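Long-range contact in tryptophan synthase alpha chain (Aquifex aeolicus, PDB 2EKC), which probably cleaves indoleglycerol phosphate to indole and glyceraldehyde 3-phosphate, the alpha-subunit half-reaction in the last step of tryptophan biosynthesis: residues Thr32-Asp46 with Ile246-Glu258. Numbering follows the deposited sequence.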
ATOM      1  N   THR A  32      18.224  -6.236  -6.126  1.00 16.69           N
ATOM      2  CA  THR A  32      17.955  -4.844  -6.462  1.00 16.26           C
ATOM      3  C   THR A  32      16.688  -4.337  -5.773  1.00 15.23           C
ATOM      4  O   THR A  32      16.664  -3.220  -5.263  1.00 15.08           O
ATOM      5  CB  THR A  32      17.810  -4.663  -7.984  1.00 17.52           C
ATOM      6  OG1 THR A  32      18.997  -5.128  -8.637  1.00 17.57           O
ATOM      7  CG2 THR A  32      17.588  -3.194  -8.332  1.00 20.21           C
ATOM      8  N   SER A  33      15.639  -5.158  -5.744  1.00 14.18           N
ATOM      9  CA  SER A  33      14.393  -4.747  -5.103  1.00 13.87           C
ATOM     10  C   SER A  33      14.592  -4.529  -3.606  1.00 13.40           C
ATOM     11  O   SER A  33      13.990  -3.637  -3.011  1.00 14.25           O
ATOM     12  CB  SER A  33      13.279  -5.782  -5.344  1.00 11.58           C
ATOM     13  OG  SER A  33      13.437  -6.955  -4.562  1.00 11.44           O
ATOM     14  N   LEU A  34      15.444  -5.337  -2.991  1.00 14.24           N
ATOM     15  CA  LEU A  34      15.697  -5.189  -1.561  1.00 14.39           C
ATOM     16  C   LEU A  34      16.402  -3.862  -1.298  1.00 14.72           C
ATOM     17  O   LEU A  34      16.086  -3.166  -0.337  1.00 14.88           O
ATOM     18  CB  LEU A  34      16.547  -6.346  -1.046  1.00 14.04           C
ATOM     19  CG  LEU A  34      16.914  -6.325   0.438  1.00 12.72           C
ATOM     20  CD1 LEU A  34      15.652  -6.316   1.298  1.00 15.03           C
ATOM     21  CD2 LEU A  34      17.769  -7.547   0.752  1.00 14.90           C
ATOM     22  N   LYS A  35      17.350  -3.505  -2.159  1.00 14.62           N
ATOM     23  CA  LYS A  35      18.059  -2.242  -1.996  1.00 16.28           C
ATOM     24  C   LYS A  35      17.070  -1.092  -2.159  1.00 15.08           C
ATOM     25  O   LYS A  35      17.115  -0.114  -1.415  1.00 15.71           O
ATOM     26  CB  LYS A  35      19.191  -2.131  -3.023  1.00 18.32           C
ATOM     27  CG  LYS A  35      20.289  -3.159  -2.807  1.00 21.67           C
ATOM     28  CD  LYS A  35      21.361  -3.087  -3.886  1.00 24.47           C
ATOM     29  CE  LYS A  35      22.386  -4.197  -3.688  1.00 26.91           C
ATOM     30  NZ  LYS A  35      23.406  -4.237  -4.770  1.00 29.14           N
ATOM     31  N   ALA A  36      16.167  -1.227  -3.128  1.00 15.43           N
ATOM     32  CA  ALA A  36      15.143  -0.218  -3.389  1.00 12.67           C
ATOM     33  C   ALA A  36      14.262  -0.020  -2.154  1.00 13.52           C
ATOM     34  O   ALA A  36      14.015   1.110  -1.728  1.00 13.56           O
ATOM     35  CB  ALA A  36      14.287  -0.648  -4.576  1.00 13.02           C
ATOM     36  N   PHE A  37      13.776  -1.123  -1.593  1.00 13.01           N
ATOM     37  CA  PHE A  37      12.939  -1.073  -0.396  1.00 12.80           C
ATOM     38  C   PHE A  37      13.656  -0.339   0.743  1.00 13.36           C
ATOM     39  O   PHE A  37      13.081   0.527   1.397  1.00 14.87           O
ATOM     40  CB  PHE A  37      12.576  -2.493   0.051  1.00 13.46           C
ATOM     41  CG  PHE A  37      11.320  -3.039  -0.590  1.00 12.79           C
ATOM     42  CD1 PHE A  37      10.081  -2.481  -0.305  1.00 14.37           C
ATOM     43  CD2 PHE A  37      11.379  -4.125  -1.455  1.00 12.07           C
ATOM     44  CE1 PHE A  37       8.911  -3.001  -0.873  1.00 15.37           C
ATOM     45  CE2 PHE A  37      10.219  -4.651  -2.027  1.00 10.86           C
ATOM     46  CZ  PHE A  37       8.985  -4.088  -1.733  1.00 11.66           C
ATOM     47  N   LYS A  38      14.917  -0.684   0.969  1.00 13.48           N
ATOM     48  CA  LYS A  38      15.691  -0.048   2.025  1.00 15.52           C
ATOM     49  C   LYS A  38      15.853   1.451   1.767  1.00 15.39           C
ATOM     50  O   LYS A  38      15.773   2.263   2.690  1.00 13.76           O
ATOM     51  CB  LYS A  38      17.064  -0.717   2.139  1.00 16.05           C
ATOM     52  CG  LYS A  38      16.998  -2.135   2.690  1.00 19.54           C
ATOM     53  CD  LYS A  38      18.373  -2.778   2.737  1.00 22.56           C
ATOM     54  CE  LYS A  38      18.331  -4.112   3.466  1.00 25.05           C
ATOM     55  NZ  LYS A  38      19.661  -4.784   3.464  1.00 26.19           N
ATOM     56  N   GLU A  39      16.055   1.810   0.505  1.00 15.56           N
ATOM     57  CA  GLU A  39      16.241   3.202   0.127  1.00 15.99           C
ATOM     58  C   GLU A  39      15.003   4.054   0.397  1.00 16.07           C
ATOM     59  O   GLU A  39      15.112   5.147   0.959  1.00 14.41           O
ATOM     60  CB  GLU A  39      16.617   3.293  -1.352  1.00 15.65           C
ATOM     61  CG  GLU A  39      17.055   4.675  -1.810  1.00 19.48           C
ATOM     62  CD  GLU A  39      18.338   5.130  -1.131  1.00 22.44           C
ATOM     63  OE1 GLU A  39      19.162   4.260  -0.787  1.00 21.37           O
ATOM     64  OE2 GLU A  39      18.529   6.353  -0.956  1.00 24.57           O
ATOM     65  N   VAL A  40      13.824   3.565   0.011  1.00 14.69           N
ATOM     66  CA  VAL A  40      12.611   4.350   0.233  1.00 15.01           C
ATOM     67  C   VAL A  40      12.289   4.468   1.720  1.00 15.39           C
ATOM     68  O   VAL A  40      11.719   5.467   2.159  1.00 15.76           O
ATOM     69  CB  VAL A  40      11.377   3.781  -0.544  1.00 14.93           C
ATOM     70  CG1 VAL A  40      11.731   3.610  -2.019  1.00 14.78           C
ATOM     71  CG2 VAL A  40      10.899   2.470   0.068  1.00 13.76           C
ATOM     72  N   LEU A  41      12.673   3.466   2.499  1.00 15.03           N
ATOM     73  CA  LEU A  41      12.427   3.506   3.936  1.00 17.44           C
ATOM     74  C   LEU A  41      13.359   4.518   4.596  1.00 19.41           C
ATOM     75  O   LEU A  41      12.945   5.282   5.469  1.00 17.89           O
ATOM     76  CB  LEU A  41      12.641   2.121   4.553  1.00 17.13           C
ATOM     77  CG  LEU A  41      11.594   1.070   4.165  1.00 17.11           C
ATOM     78  CD1 LEU A  41      12.063  -0.304   4.588  1.00 18.00           C
ATOM     79  CD2 LEU A  41      10.256   1.414   4.807  1.00 17.09           C
ATOM     80  N   LYS A  42      14.617   4.525   4.164  1.00 19.96           N
ATOM     81  CA  LYS A  42      15.614   5.437   4.713  1.00 21.44           C
ATOM     82  C   LYS A  42      15.312   6.893   4.376  1.00 22.43           C
ATOM     83  O   LYS A  42      15.713   7.805   5.105  1.00 22.88           O
ATOM     84  CB  LYS A  42      17.005   5.069   4.183  1.00 22.63           C
ATOM     85  CG  LYS A  42      18.129   5.988   4.649  1.00 26.20           C
ATOM     86  CD  LYS A  42      19.470   5.586   4.042  1.00 29.16           C
ATOM     87  CE  LYS A  42      20.583   6.556   4.435  1.00 30.69           C
ATOM     88  NZ  LYS A  42      20.284   7.953   4.013  1.00 30.87           N
ATOM     89  N   ASN A  43      14.593   7.114   3.282  1.00 20.21           N
ATOM     90  CA  ASN A  43      14.292   8.470   2.860  1.00 19.47           C
ATOM     91  C   ASN A  43      12.934   9.074   3.240  1.00 18.96           C
ATOM     92  O   ASN A  43      12.532  10.095   2.687  1.00 19.17           O
ATOM     93  CB  ASN A  43      14.532   8.585   1.354  1.00 19.80           C
ATOM     94  CG  ASN A  43      16.011   8.754   1.018  1.00 22.02           C
ATOM     95  OD1 ASN A  43      16.553   9.854   1.106  1.00 22.25           O
ATOM     96  ND2 ASN A  43      16.669   7.660   0.654  1.00 19.32           N
ATOM     97  N   GLY A  44      12.223   8.458   4.178  1.00 18.59           N
ATOM     98  CA  GLY A  44      10.965   9.056   4.595  1.00 19.53           C
ATOM     99  C   GLY A  44       9.651   8.336   4.382  1.00 18.81           C
ATOM    100  O   GLY A  44       8.600   8.893   4.702  1.00 19.21           O
ATOM    101  N   THR A  45       9.685   7.121   3.843  1.00 16.37           N
ATOM    102  CA  THR A  45       8.451   6.371   3.627  1.00 14.88           C
ATOM    103  C   THR A  45       7.812   6.070   4.989  1.00 13.89           C
ATOM    104  O   THR A  45       8.476   5.585   5.902  1.00 13.58           O
ATOM    105  CB  THR A  45       8.738   5.050   2.865  1.00 14.58           C
ATOM    106  OG1 THR A  45       9.094   5.354   1.509  1.00 14.92           O
ATOM    107  CG2 THR A  45       7.526   4.140   2.876  1.00 13.75           C
ATOM    108  N   ASP A  46       6.523   6.368   5.120  1.00 13.45           N
ATOM    109  CA  ASP A  46       5.801   6.143   6.374  1.00 13.85           C
ATOM    110  C   ASP A  46       5.087   4.802   6.430  1.00 14.30           C
ATOM    111  O   ASP A  46       4.961   4.199   7.496  1.00 14.08           O
ATOM    112  CB  ASP A  46       4.787   7.260   6.585  1.00 11.10           C
ATOM    113  CG  ASP A  46       5.448   8.617   6.677  1.00 14.15           C
ATOM    114  OD1 ASP A  46       6.206   8.825   7.646  1.00 13.47           O
ATOM    115  OD2 ASP A  46       5.225   9.464   5.781  1.00 13.33           O
ATOM    116  N   ILE A 246      18.928   3.548  -7.799  1.00 15.73           N
ATOM    117  CA  ILE A 246      18.653   3.624  -6.370  1.00 17.63           C
ATOM    118  C   ILE A 246      18.811   5.010  -5.759  1.00 18.81           C
ATOM    119  O   ILE A 246      17.991   5.430  -4.937  1.00 16.73           O
ATOM    120  CB  ILE A 246      19.549   2.630  -5.596  1.00 20.73           C
ATOM    121  CG1 ILE A 246      19.432   1.234  -6.221  1.00 20.13           C
ATOM    122  CG2 ILE A 246      19.155   2.601  -4.123  1.00 21.68           C
ATOM    123  CD1 ILE A 246      18.003   0.744  -6.395  1.00 21.68           C
ATOM    124  N   GLU A 247      19.859   5.725  -6.153  1.00 19.79           N
ATOM    125  CA  GLU A 247      20.080   7.058  -5.609  1.00 19.49           C
ATOM    126  C   GLU A 247      18.967   8.007  -6.029  1.00 17.83           C
ATOM    127  O   GLU A 247      18.502   8.812  -5.227  1.00 18.43           O
ATOM    128  CB  GLU A 247      21.431   7.617  -6.062  1.00 21.34           C
ATOM    129  CG  GLU A 247      21.784   8.932  -5.379  1.00 26.43           C
ATOM    130  CD  GLU A 247      23.092   9.521  -5.871  1.00 30.49           C
ATOM    131  OE1 GLU A 247      24.124   8.821  -5.816  1.00 30.54           O
ATOM    132  OE2 GLU A 247      23.087  10.688  -6.309  1.00 34.26           O
ATOM    133  N   ASP A 248      18.540   7.915  -7.286  1.00 17.64           N
ATOM    134  CA  ASP A 248      17.467   8.774  -7.785  1.00 17.49           C
ATOM    135  C   ASP A 248      16.147   8.420  -7.114  1.00 16.58           C
ATOM    136  O   ASP A 248      15.293   9.284  -6.909  1.00 15.64           O
ATOM    137  CB  ASP A 248      17.318   8.637  -9.304  1.00 19.72           C
ATOM    138  CG  ASP A 248      18.517   9.191 -10.061  1.00 23.76           C
ATOM    139  OD1 ASP A 248      18.890  10.357  -9.818  1.00 23.80           O
ATOM    140  OD2 ASP A 248      19.083   8.462 -10.903  1.00 29.27           O
ATOM    141  N   LEU A 249      15.980   7.145  -6.779  1.00 16.46           N
ATOM    142  CA  LEU A 249      14.763   6.682  -6.111  1.00 16.46           C
ATOM    143  C   LEU A 249      14.671   7.315  -4.721  1.00 15.99           C
ATOM    144  O   LEU A 249      13.622   7.821  -4.320  1.00 15.92           O
ATOM    145  CB  LEU A 249      14.779   5.152  -5.990  1.00 15.14           C
ATOM    146  CG  LEU A 249      13.641   4.501  -5.198  1.00 15.07           C
ATOM    147  CD1 LEU A 249      12.302   4.810  -5.855  1.00 13.83           C
ATOM    148  CD2 LEU A 249      13.872   2.997  -5.133  1.00 14.85           C
ATOM    149  N   GLY A 250      15.779   7.281  -3.989  1.00 16.82           N
ATOM    150  CA  GLY A 250      15.801   7.872  -2.662  1.00 17.49           C
ATOM    151  C   GLY A 250      15.551   9.366  -2.731  1.00 17.67           C
ATOM    152  O   GLY A 250      14.873   9.934  -1.869  1.00 19.48           O
ATOM    153  N   ASN A 251      16.093  10.009  -3.760  1.00 17.53           N
ATOM    154  CA  ASN A 251      15.908  11.445  -3.935  1.00 18.74           C
ATOM    155  C   ASN A 251      14.442  11.774  -4.184  1.00 17.75           C
ATOM    156  O   ASN A 251      13.925  12.762  -3.662  1.00 17.34           O
ATOM    157  CB  ASN A 251      16.744  11.969  -5.108  1.00 18.93           C
ATOM    158  CG  ASN A 251      18.231  11.988  -4.806  1.00 22.82           C
ATOM    159  OD1 ASN A 251      18.641  12.048  -3.646  1.00 23.69           O
ATOM    160  ND2 ASN A 251      19.048  11.959  -5.854  1.00 24.48           N
ATOM    161  N   LEU A 252      13.777  10.947  -4.986  1.00 17.87           N
ATOM    162  CA  LEU A 252      12.368  11.160  -5.299  1.00 17.65           C
ATOM    163  C   LEU A 252      11.492  11.013  -4.056  1.00 17.59           C
ATOM    164  O   LEU A 252      10.572  11.802  -3.838  1.00 17.47           O
ATOM    165  CB  LEU A 252      11.906  10.175  -6.379  1.00 18.21           C
ATOM    166  CG  LEU A 252      10.424  10.231  -6.774  1.00 19.80           C
ATOM    167  CD1 LEU A 252      10.068  11.625  -7.281  1.00 20.42           C
ATOM    168  CD2 LEU A 252      10.140   9.184  -7.846  1.00 20.48           C
ATOM    169  N   VAL A 253      11.779  10.006  -3.241  1.00 18.32           N
ATOM    170  CA  VAL A 253      11.010   9.782  -2.018  1.00 17.90           C
ATOM    171  C   VAL A 253      11.205  10.955  -1.058  1.00 19.23           C
ATOM    172  O   VAL A 253      10.264  11.387  -0.390  1.00 17.60           O
ATOM    173  CB  VAL A 253      11.441   8.473  -1.318  1.00 17.86           C
ATOM    174  CG1 VAL A 253      10.839   8.401   0.088  1.00 18.72           C
ATOM    175  CG2 VAL A 253      10.992   7.275  -2.143  1.00 11.49           C
ATOM    176  N   LYS A 254      12.428  11.469  -1.000  1.00 19.72           N
ATOM    177  CA  LYS A 254      12.736  12.593  -0.127  1.00 22.52           C
ATOM    178  C   LYS A 254      11.945  13.821  -0.563  1.00 22.96           C
ATOM    179  O   LYS A 254      11.404  14.549   0.266  1.00 24.86           O
ATOM    180  CB  LYS A 254      14.236  12.893  -0.166  1.00 22.85           C
ATOM    181  CG  LYS A 254      14.671  14.007   0.768  1.00 27.69           C
ATOM    182  CD  LYS A 254      16.191  14.063   0.897  1.00 32.95           C
ATOM    183  CE  LYS A 254      16.853  14.403  -0.428  1.00 35.68           C
ATOM    184  NZ  LYS A 254      18.340  14.424  -0.327  1.00 40.36           N
ATOM    185  N   GLU A 255      11.876  14.041  -1.872  1.00 23.62           N
ATOM    186  CA  GLU A 255      11.151  15.177  -2.423  1.00 24.47           C
ATOM    187  C   GLU A 255       9.639  15.062  -2.215  1.00 23.90           C
ATOM    188  O   GLU A 255       8.978  16.040  -1.861  1.00 21.79           O
ATOM    189  CB  GLU A 255      11.473  15.323  -3.911  1.00 27.76           C
ATOM    190  CG  GLU A 255      10.642  16.370  -4.623  1.00 36.09           C
ATOM    191  CD  GLU A 255      11.306  16.868  -5.885  1.00 39.94           C
ATOM    192  OE1 GLU A 255      11.787  16.027  -6.677  1.00 43.02           O
ATOM    193  OE2 GLU A 255      11.342  18.102  -6.086  1.00 41.07           O
ATOM    194  N   LEU A 256       9.091  13.872  -2.441  1.00 22.28           N
ATOM    195  CA  LEU A 256       7.660  13.652  -2.255  1.00 21.67           C
ATOM    196  C   LEU A 256       7.282  13.939  -0.806  1.00 21.15           C
ATOM    197  O   LEU A 256       6.282  14.600  -0.529  1.00 20.39           O
ATOM    198  CB  LEU A 256       7.296  12.207  -2.601  1.00 21.20           C
ATOM    199  CG  LEU A 256       7.458  11.789  -4.063  1.00 21.98           C
ATOM    200  CD1 LEU A 256       7.157  10.300  -4.216  1.00 20.98           C
ATOM    201  CD2 LEU A 256       6.520  12.619  -4.930  1.00 22.41           C
ATOM    202  N   LYS A 257       8.099  13.436   0.114  1.00 22.36           N
ATOM    203  CA  LYS A 257       7.868  13.630   1.538  1.00 24.45           C
ATOM    204  C   LYS A 257       7.932  15.117   1.900  1.00 25.24           C
ATOM    205  O   LYS A 257       7.329  15.550   2.881  1.00 25.27           O
ATOM    206  CB  LYS A 257       8.904  12.836   2.341  1.00 26.44           C
ATOM    207  CG  LYS A 257       8.636  12.792   3.832  1.00 27.71           C
ATOM    208  CD  LYS A 257       7.259  12.214   4.134  1.00 25.38           C
ATOM    209  CE  LYS A 257       6.887  12.474   5.579  1.00 25.12           C
ATOM    210  NZ  LYS A 257       5.498  12.073   5.910  1.00 22.89           N
ATOM    211  N   GLU A 258       8.664  15.895   1.107  1.00 26.92           N
ATOM    212  CA  GLU A 258       8.770  17.333   1.344  1.00 27.94           C
ATOM    213  C   GLU A 258       7.412  17.993   1.141  1.00 26.77           C
ATOM    214  O   GLU A 258       7.048  18.919   1.864  1.00 29.05           O
ATOM    215  CB  GLU A 258       9.797  17.964   0.397  1.00 29.97           C
ATOM    216  CG  GLU A 258      11.189  18.081   0.998  1.00 34.78           C
ATOM    217  CD  GLU A 258      12.207  18.651   0.023  1.00 36.97           C
ATOM    218  OE1 GLU A 258      11.880  19.631  -0.683  1.00 39.35           O
ATOM    219  OE2 GLU A 258      13.339  18.125  -0.024  1.00 38.84           O
TER
HETATM  220  O   HOH W   1      19.106   8.700  -2.476  1.00 23.60           O
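Lys257 and Asp46 form the one direct hydrogen bond between residues 32-46 and 246-258, a salt bridge of 2.6 Å from NZ to OD2. The ammonium meets OD2 on its syn side, 17° out of the carboxylate plane. With CG anti to the backbone N and a bend at chi2, the lysine chain passes the carbonyl of Gly44, its CD 3.6 Å from that O. NZ also pairs with Glu16 and bonds Lys17 O, while Asp46 OD2 accepts from Leu19 N, so the ion pair sits at the entry to strand 18-24. A methionine in place of Lys257 would probably leave the carboxylates of Asp46 and Glu16 without the cation they share, though Leu19 N would still reach Asp46 OD2.

A second link is indirect: one water donates to Glu39 OE2 and to Glu247 O. Asn43, just past the helix, turns its amide back, ND2 giving a near-straight bond (165°) to Glu39 O at 3.0 Å and a weak one to OE2. Both side chains lie over Gly250, Glu39 CG coming 3.5 Å from its CA; a beta carbon there would clash with OE2 and ND2.

Inward, Val40 CG1 touches both Leu249 and Val253, 3.7 Å from Val253 CG2, and Ala36 CB meets Leu249 CD2 at 3.7 Å. Ile246 fits as a knob among Thr32, Lys35, Ala36 and Glu39. Leu23 of strand 18-24 and Leu237 of helix 235-242 extend this apolar layer.

The helix axes approach to 8.4 Å and run roughly parallel, crossing at -30°, as neighbours on the outside of a TIM barrel. Here the C-terminal helix closes against the helix after the first strand: the missing side chain of Gly250 probably permits the close approach, apolar side chains fill the inner face, and a charge network centred on the buried Lys257 ties its C-terminal part to the starts of strands 18-24 and 47-51.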